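Local coordinates for protein Abbfa_003403 (Acinetobacter baumannii, PDB 4ZXH) that probably assembles a peptide product as a four-domain nonribosomal peptide synthetase, with condensation, adenylation, peptidyl carrier and thioesterase domains, at residues G54-E59 / G384-L389; L158-S163 / G167-S172. All blocks are in the same frame, centred on the assembly; numbering follows the deposited sequence.

Interaction 1: G54-E59 / G384-L389; sequences GNKPIE and GQDLTL. With PX4 (1,2-dimyristoyl-sn-glycero-3-phosphocholine), chain C.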
loop_
_atom_site.group_PDB
_atom_site.type_symbol
_atom_site.label_atom_id
_atom_site.label_comp_id
_atom_site.label_asym_id
_atom_site.label_seq_id
_atom_site.Cartn_x
_atom_site.Cartn_y
_atom_site.Cartn_z
ATOM N N GLY A 54 -42.049 -20.737 30.375
ATOM C CA GLY A 54 -42.284 -22.038 29.776
ATOM C C GLY A 54 -41.507 -22.236 28.490
ATOM O O GLY A 54 -40.293 -22.015 28.443
ATOM N N ASN A 55 -42.232 -22.629 27.445
ATOM C CA ASN A 55 -41.658 -22.952 26.146
ATOM C C ASN A 55 -41.805 -21.796 25.148
ATOM O O ASN A 55 -41.519 -21.949 23.956
ATOM C CB ASN A 55 -42.330 -24.209 25.587
ATOM C CG ASN A 55 -41.430 -24.999 24.659
ATOM O OD1 ASN A 55 -40.286 -24.626 24.405
ATOM N ND2 ASN A 55 -41.954 -26.096 24.133
ATOM N N LYS A 56 -42.240 -20.637 25.638
ATOM C CA LYS A 56 -42.533 -19.501 24.761
ATOM C C LYS A 56 -41.385 -19.062 23.827
ATOM O O LYS A 56 -41.647 -18.612 22.708
ATOM C CB LYS A 56 -42.986 -18.302 25.599
ATOM C CG LYS A 56 -44.415 -18.415 26.090
ATOM C CD LYS A 56 -44.882 -17.125 26.723
ATOM C CE LYS A 56 -46.183 -17.353 27.476
ATOM N NZ LYS A 56 -45.985 -18.309 28.597
ATOM N N PRO A 57 -40.122 -19.164 24.277
ATOM C CA PRO A 57 -39.090 -18.718 23.338
ATOM C C PRO A 57 -39.052 -19.528 22.033
ATOM O O PRO A 57 -39.081 -18.914 20.970
ATOM C CB PRO A 57 -37.804 -18.888 24.143
ATOM C CG PRO A 57 -38.234 -18.664 25.531
ATOM C CD PRO A 57 -39.566 -19.344 25.630
ATOM N N ILE A 58 -39.015 -20.856 22.110
ATOM C CA ILE A 58 -39.091 -21.688 20.911
ATOM C C ILE A 58 -40.385 -21.418 20.115
ATOM O O ILE A 58 -40.333 -21.244 18.899
ATOM C CB ILE A 58 -39.018 -23.198 21.251
ATOM C CG1 ILE A 58 -37.729 -23.545 21.995
ATOM C CG2 ILE A 58 -39.074 -24.028 19.987
ATOM C CD1 ILE A 58 -36.500 -23.496 21.125
ATOM N N GLU A 59 -41.537 -21.385 20.789
ATOM C CA GLU A 59 -42.810 -21.121 20.098
ATOM C C GLU A 59 -42.796 -19.786 19.338
ATOM O O GLU A 59 -43.301 -19.691 18.216
ATOM C CB GLU A 59 -43.988 -21.113 21.074
ATOM C CG GLU A 59 -44.159 -22.365 21.898
ATOM C CD GLU A 59 -45.414 -22.312 22.778
ATOM O OE1 GLU A 59 -46.141 -21.288 22.730
ATOM O OE2 GLU A 59 -45.663 -23.288 23.526
ATOM N N GLY A 384 -41.600 -7.566 32.116
ATOM C CA GLY A 384 -42.819 -8.189 31.656
ATOM C C GLY A 384 -43.247 -9.203 32.682
ATOM O O GLY A 384 -42.573 -9.409 33.686
ATOM N N GLN A 385 -44.388 -9.826 32.443
ATOM C CA GLN A 385 -44.874 -10.865 33.330
ATOM C C GLN A 385 -43.863 -12.015 33.430
ATOM O O GLN A 385 -43.570 -12.498 34.523
ATOM C CB GLN A 385 -46.228 -11.360 32.832
ATOM C CG GLN A 385 -46.698 -12.645 33.430
ATOM C CD GLN A 385 -48.138 -12.966 33.061
ATOM O OE1 GLN A 385 -48.719 -12.387 32.128
ATOM N NE2 GLN A 385 -48.727 -13.887 33.805
ATOM N N ASP A 386 -43.305 -12.436 32.300
ATOM C CA ASP A 386 -42.493 -13.655 32.294
ATOM C C ASP A 386 -40.985 -13.416 32.382
ATOM O O ASP A 386 -40.253 -14.327 32.738
ATOM C CB ASP A 386 -42.784 -14.487 31.039
ATOM C CG ASP A 386 -44.203 -15.046 31.013
ATOM O OD1 ASP A 386 -44.779 -15.328 32.095
ATOM O OD2 ASP A 386 -44.741 -15.210 29.898
ATOM N N LEU A 387 -40.523 -12.208 32.051
ATOM C CA LEU A 387 -39.091 -11.913 32.032
ATOM C C LEU A 387 -38.745 -10.447 32.182
ATOM O O LEU A 387 -39.617 -9.586 32.240
ATOM C CB LEU A 387 -38.443 -12.435 30.745
ATOM C CG LEU A 387 -39.069 -12.159 29.374
ATOM C CD1 LEU A 387 -39.075 -10.731 29.056
ATOM C CD2 LEU A 387 -38.196 -12.837 28.332
ATOM N N THR A 388 -37.447 -10.176 32.198
ATOM C CA THR A 388 -36.942 -8.826 32.405
ATOM C C THR A 388 -35.708 -8.605 31.553
ATOM O O THR A 388 -34.783 -9.423 31.602
ATOM C CB THR A 388 -36.600 -8.584 33.895
ATOM O OG1 THR A 388 -37.797 -8.699 34.688
ATOM C CG2 THR A 388 -35.964 -7.223 34.090
ATOM N N LEU A 389 -35.691 -7.521 30.772
ATOM C CA LEU A 389 -34.526 -7.184 29.929
ATOM C C LEU A 389 -33.676 -6.097 30.568
ATOM O O LEU A 389 -34.208 -5.099 31.046
ATOM C CB LEU A 389 -34.941 -6.707 28.528
ATOM C CG LEU A 389 -35.623 -7.593 27.480
ATOM C CD1 LEU A 389 -35.568 -6.886 26.152
ATOM C CD2 LEU A 389 -34.983 -8.953 27.363
HETATM O O1 PX4 C . -33.004 -25.316 27.964
HETATM O O2 PX4 C . -32.408 -24.189 30.238
HETATM P P1 PX4 C . -33.368 -24.370 29.087
HETATM O O3 PX4 C . -34.827 -24.731 29.683
HETATM C C1 PX4 C . -35.381 -26.047 29.722
HETATM C C2 PX4 C . -36.643 -26.014 30.590
HETATM N N1 PX4 C . -37.434 -27.262 30.521
HETATM C C3 PX4 C . -36.552 -28.441 30.457
HETATM C C4 PX4 C . -38.283 -27.360 31.721
HETATM C C5 PX4 C . -38.310 -27.234 29.340
HETATM O O4 PX4 C . -33.699 -22.915 28.462
HETATM C C6 PX4 C . -33.073 -21.698 28.880
HETATM C C7 PX4 C . -33.043 -20.743 27.691
HETATM C C8 PX4 C . -32.914 -21.641 26.464
HETATM O O5 PX4 C . -32.875 -20.861 25.271
HETATM C C9 PX4 C . -33.459 -21.346 24.026
HETATM O O6 PX4 C . -34.138 -22.358 24.019
HETATM C C10 PX4 C . -33.227 -20.580 22.750
HETATM C C11 PX4 C . -34.460 -19.776 22.362
HETATM C C12 PX4 C . -34.091 -18.305 22.249
HETATM C C13 PX4 C . -34.871 -17.675 21.104
HETATM C C14 PX4 C . -35.667 -16.478 21.599
HETATM C C15 PX4 C . -36.720 -16.135 20.561
HETATM C C16 PX4 C . -36.542 -14.705 20.096
HETATM C C17 PX4 C . -37.409 -14.430 18.882
HETATM C C18 PX4 C . -36.643 -14.750 17.599
HETATM C C19 PX4 C . -36.178 -13.492 16.884
HETATM C C20 PX4 C . -35.014 -13.822 15.955
HETATM C C21 PX4 C . -34.604 -12.595 15.141
HETATM C C22 PX4 C . -33.133 -12.607 14.757
HETATM O O7 PX4 C . -34.249 -19.966 27.616
HETATM C C23 PX4 C . -34.003 -18.534 27.404
HETATM O O8 PX4 C . -32.941 -18.088 27.793
HETATM C C24 PX4 C . -35.030 -17.641 26.701
HETATM C C25 PX4 C . -34.656 -16.155 26.574
HETATM C C26 PX4 C . -35.643 -15.360 25.699
HETATM C C27 PX4 C . -35.224 -13.892 25.478
HETATM C C28 PX4 C . -36.219 -13.069 24.653
HETATM C C29 PX4 C . -35.788 -11.607 24.437
HETATM C C30 PX4 C . -36.821 -10.775 23.662
HETATM C C31 PX4 C . -36.257 -9.633 22.781
HETATM C C32 PX4 C . -35.691 -10.179 21.461
HETATM C C33 PX4 C . -35.558 -9.181 20.302
HETATM C C34 PX4 C . -34.566 -9.676 19.244
HETATM C C35 PX4 C . -34.840 -9.237 17.803
HETATM C C36 PX4 C . -33.684 -8.437 17.222
#

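Interaction 2: L158-S163 / G167-S172; sequences LLRDVS and GLVAES. With PX4 (1,2-dimyristoyl-sn-glycero-3-phosphocholine), chain C.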
loop_
_atom_site.group_PDB
_atom_site.type_symbol
_atom_site.label_atom_id
_atom_site.label_comp_id
_atom_site.label_asym_id
_atom_site.label_seq_id
_atom_site.Cartn_x
_atom_site.Cartn_y
_atom_site.Cartn_z
ATOM N N LEU A 158 -38.072 -5.203 14.419
ATOM C CA LEU A 158 -38.138 -6.594 14.793
ATOM C C LEU A 158 -38.130 -6.713 16.308
ATOM O O LEU A 158 -38.929 -7.455 16.900
ATOM C CB LEU A 158 -36.986 -7.342 14.161
ATOM C CG LEU A 158 -37.117 -8.854 14.106
ATOM C CD1 LEU A 158 -38.530 -9.234 13.727
ATOM C CD2 LEU A 158 -36.111 -9.377 13.075
ATOM N N LEU A 159 -37.247 -5.938 16.930
ATOM C CA LEU A 159 -37.151 -5.850 18.388
ATOM C C LEU A 159 -38.484 -5.485 19.040
ATOM O O LEU A 159 -38.894 -6.081 20.036
ATOM C CB LEU A 159 -36.097 -4.824 18.772
ATOM C CG LEU A 159 -35.964 -4.493 20.252
ATOM C CD1 LEU A 159 -35.790 -5.770 21.058
ATOM C CD2 LEU A 159 -34.783 -3.556 20.461
ATOM N N ARG A 160 -39.165 -4.498 18.479
ATOM C CA ARG A 160 -40.389 -4.060 19.091
ATOM C C ARG A 160 -41.438 -5.159 18.953
ATOM O O ARG A 160 -42.084 -5.533 19.925
ATOM C CB ARG A 160 -40.885 -2.754 18.480
ATOM C CG ARG A 160 -42.108 -2.225 19.237
ATOM C CD ARG A 160 -42.540 -0.820 18.886
ATOM N NE ARG A 160 -43.417 -0.401 19.969
ATOM C CZ ARG A 160 -42.994 0.225 21.065
ATOM N NH1 ARG A 160 -41.702 0.542 21.198
ATOM N NH2 ARG A 160 -43.861 0.529 22.027
ATOM N N ASP A 161 -41.584 -5.694 17.749
ATOM C CA ASP A 161 -42.518 -6.784 17.517
ATOM C C ASP A 161 -42.277 -7.984 18.438
ATOM O O ASP A 161 -43.208 -8.479 19.065
ATOM C CB ASP A 161 -42.438 -7.235 16.068
ATOM C CG ASP A 161 -43.612 -8.090 15.660
ATOM O OD1 ASP A 161 -44.740 -7.541 15.524
ATOM O OD2 ASP A 161 -43.394 -9.303 15.452
ATOM N N VAL A 162 -41.035 -8.446 18.536
ATOM C CA VAL A 162 -40.774 -9.639 19.330
ATOM C C VAL A 162 -40.988 -9.370 20.821
ATOM O O VAL A 162 -41.442 -10.241 21.563
ATOM C CB VAL A 162 -39.365 -10.165 19.072
ATOM C CG1 VAL A 162 -39.046 -11.340 19.986
ATOM C CG2 VAL A 162 -39.260 -10.595 17.633
ATOM N N SER A 163 -40.699 -8.150 21.251
ATOM C CA SER A 163 -40.968 -7.755 22.624
ATOM C C SER A 163 -42.464 -7.810 22.963
ATOM O O SER A 163 -42.846 -8.181 24.071
ATOM C CB SER A 163 -40.427 -6.353 22.863
ATOM O OG SER A 163 -39.013 -6.372 22.967
ATOM N N GLY A 167 -44.617 -10.065 25.724
ATOM C CA GLY A 167 -45.309 -9.351 26.784
ATOM C C GLY A 167 -44.570 -8.189 27.438
ATOM O O GLY A 167 -44.890 -7.816 28.566
ATOM N N LEU A 168 -43.605 -7.600 26.735
ATOM C CA LEU A 168 -42.801 -6.502 27.283
ATOM C C LEU A 168 -43.319 -5.094 26.944
ATOM O O LEU A 168 -43.101 -4.154 27.699
ATOM C CB LEU A 168 -41.354 -6.639 26.816
ATOM C CG LEU A 168 -40.662 -7.868 27.386
ATOM C CD1 LEU A 168 -39.346 -8.096 26.704
ATOM C CD2 LEU A 168 -40.463 -7.667 28.866
ATOM N N VAL A 169 -43.990 -4.944 25.810
ATOM C CA VAL A 169 -44.585 -3.660 25.449
ATOM C C VAL A 169 -46.013 -3.936 25.045
ATOM O O VAL A 169 -46.349 -5.077 24.701
ATOM C CB VAL A 169 -43.829 -2.934 24.287
ATOM C CG1 VAL A 169 -42.426 -2.565 24.709
ATOM C CG2 VAL A 169 -43.807 -3.788 23.041
ATOM N N ALA A 170 -46.858 -2.914 25.074
ATOM C CA ALA A 170 -48.286 -3.159 24.884
ATOM C C ALA A 170 -48.666 -3.240 23.414
ATOM O O ALA A 170 -49.496 -4.058 23.037
ATOM C CB ALA A 170 -49.105 -2.095 25.586
ATOM N N GLU A 171 -48.066 -2.403 22.572
ATOM C CA GLU A 171 -48.388 -2.496 21.152
ATOM C C GLU A 171 -47.204 -2.213 20.228
ATOM O O GLU A 171 -46.228 -1.556 20.605
ATOM C CB GLU A 171 -49.553 -1.566 20.816
ATOM C CG GLU A 171 -49.396 -0.149 21.328
ATOM C CD GLU A 171 -50.622 0.710 21.050
ATOM O OE1 GLU A 171 -51.709 0.143 20.753
ATOM O OE2 GLU A 171 -50.494 1.953 21.127
ATOM N N SER A 172 -47.328 -2.744 19.013
ATOM C CA SER A 172 -46.315 -2.692 17.965
ATOM C C SER A 172 -46.987 -2.550 16.605
ATOM O O SER A 172 -48.014 -3.182 16.348
ATOM C CB SER A 172 -45.451 -3.959 18.000
ATOM O OG SER A 172 -44.831 -4.226 16.748
HETATM O O1 PX4 C . -33.004 -25.316 27.964
HETATM O O2 PX4 C . -32.408 -24.189 30.238
HETATM P P1 PX4 C . -33.368 -24.370 29.087
HETATM O O3 PX4 C . -34.827 -24.731 29.683
HETATM C C1 PX4 C . -35.381 -26.047 29.722
HETATM C C2 PX4 C . -36.643 -26.014 30.590
HETATM N N1 PX4 C . -37.434 -27.262 30.521
HETATM C C3 PX4 C . -36.552 -28.441 30.457
HETATM C C4 PX4 C . -38.283 -27.360 31.721
HETATM C C5 PX4 C . -38.310 -27.234 29.340
HETATM O O4 PX4 C . -33.699 -22.915 28.462
HETATM C C6 PX4 C . -33.073 -21.698 28.880
HETATM C C7 PX4 C . -33.043 -20.743 27.691
HETATM C C8 PX4 C . -32.914 -21.641 26.464
HETATM O O5 PX4 C . -32.875 -20.861 25.271
HETATM C C9 PX4 C . -33.459 -21.346 24.026
HETATM O O6 PX4 C . -34.138 -22.358 24.019
HETATM C C10 PX4 C . -33.227 -20.580 22.750
HETATM C C11 PX4 C . -34.460 -19.776 22.362
HETATM C C12 PX4 C . -34.091 -18.305 22.249
HETATM C C13 PX4 C . -34.871 -17.675 21.104
HETATM C C14 PX4 C . -35.667 -16.478 21.599
HETATM C C15 PX4 C . -36.720 -16.135 20.561
HETATM C C16 PX4 C . -36.542 -14.705 20.096
HETATM C C17 PX4 C . -37.409 -14.430 18.882
HETATM C C18 PX4 C . -36.643 -14.750 17.599
HETATM C C19 PX4 C . -36.178 -13.492 16.884
HETATM C C20 PX4 C . -35.014 -13.822 15.955
HETATM C C21 PX4 C . -34.604 -12.595 15.141
HETATM C C22 PX4 C . -33.133 -12.607 14.757
HETATM O O7 PX4 C . -34.249 -19.966 27.616
HETATM C C23 PX4 C . -34.003 -18.534 27.404
HETATM O O8 PX4 C . -32.941 -18.088 27.793
HETATM C C24 PX4 C . -35.030 -17.641 26.701
HETATM C C25 PX4 C . -34.656 -16.155 26.574
HETATM C C26 PX4 C . -35.643 -15.360 25.699
HETATM C C27 PX4 C . -35.224 -13.892 25.478
HETATM C C28 PX4 C . -36.219 -13.069 24.653
HETATM C C29 PX4 C . -35.788 -11.607 24.437
HETATM C C30 PX4 C . -36.821 -10.775 23.662
HETATM C C31 PX4 C . -36.257 -9.633 22.781
HETATM C C32 PX4 C . -35.691 -10.179 21.461
HETATM C C33 PX4 C . -35.558 -9.181 20.302
HETATM C C34 PX4 C . -34.566 -9.676 19.244
HETATM C C35 PX4 C . -34.840 -9.237 17.803
HETATM C C36 PX4 C . -33.684 -8.437 17.222
#

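Interaction 1: G54-E59 / G384-L389
Lys56 and Asp386 meet side chain to side chain at about a right angle, the one residue pair that joins the two segments. The lysine runs extended from CB to CE and then bends at its last torsion (chi4 63°). The end of the chain, from CD to NZ, curls round Asp386 OD2 at similar distances. Lys56 NZ lies 3.6 Å from Asp386 OD2, a long salt bridge. Lys56 CE is about as near to the same oxygen, at 3.5 Å, so the carboxylate also rests against the aliphatic end of the lysine. The other carboxylate oxygen, OD1, is hydrogen-bonded to Ser52 OG, and Lys56 NZ makes a weak bond to Ser52 O. Ser52 thus touches both charged groups, and its hydroxyl probably helps to hold the carboxylate's rotation.

The pair joins Lys56, in the first turn of helix 56-67, to Asp386 in the loop just before strand 387-391, in the condensation domain. That strand pairs antiparallel with strand 40-49 in a mixed sheet. A bound phospholipid, 1,2-dimyristoyl-sn-glycero-3-phosphocholine, passes between the helix and the sheet. On the helix side Pro57 CG lies 3.6 Å from lipid C24, and Ile58 CD1 reaches the ester carbonyl oxygen O6 at 3.9 Å. From the strand, Leu389 CD2 comes within 4.0 Å of C29 of the same acyl chain that Pro57 CG touches.

Interaction 2: L158-S163 / G167-S172
The guanidinium of Arg160 is shared between a backbone carbonyl of the following loop, Glu171 O, and the carboxylate of Glu368. Its chain is extended from CG to NE, with CG trans to the backbone N (chi1 -174°), and this carries the group out to the loop. Arg160 NE donates to Glu171 O at 3.1 Å, with an N-H...O angle of 151°. The donor lies in the carbonyl plane, but the oxygen sits 15° out of the guanidinium plane. NH2 adds a weak bond to the same oxygen and forms the salt bridge to Glu368. Val169 lies over one face of the guanidinium, with CG2 offset toward the rim. Ser172 CB packs 4.0 Å from Arg160 CG.

At the helix end Gly167 takes a positive phi and forms a Schellman motif. Leu168 N bonds to Ser163 O at 2.8 Å, nearly straight. Ser163 OG turns back to Leu159 O, 2.9 Å away, and Ser163 N reaches that oxygen from the opposite face of its plane.

Helix 152-165 turns Leu159 and Val162 to the bound phospholipid. Just past the end of that helix, Leu168 packs on strand 387-391.

How the interactions relate
Interactions 1 and 2 lie in the condensation domain with centres about 12 Å apart. Along the chain, 158-163 and 167-172 fall inside the long loop that 54-59 and 384-389 close. They meet at Leu168, whose CD2 lies 3.4 Å from Leu387 CD1 and whose CD1 lies 3.8 Å from Leu389 CG. Strand 387-391 belongs to the six-stranded mixed sheet. Helices 56-67 and 152-165 both contribute residues to the phospholipid pocket. Interaction 1 joins parts of the chain 325 residues apart, while interaction 2 is local and closes the end of one helix; both border the same lipid site. The carrier-bound phosphopantetheine occupies a separate pocket.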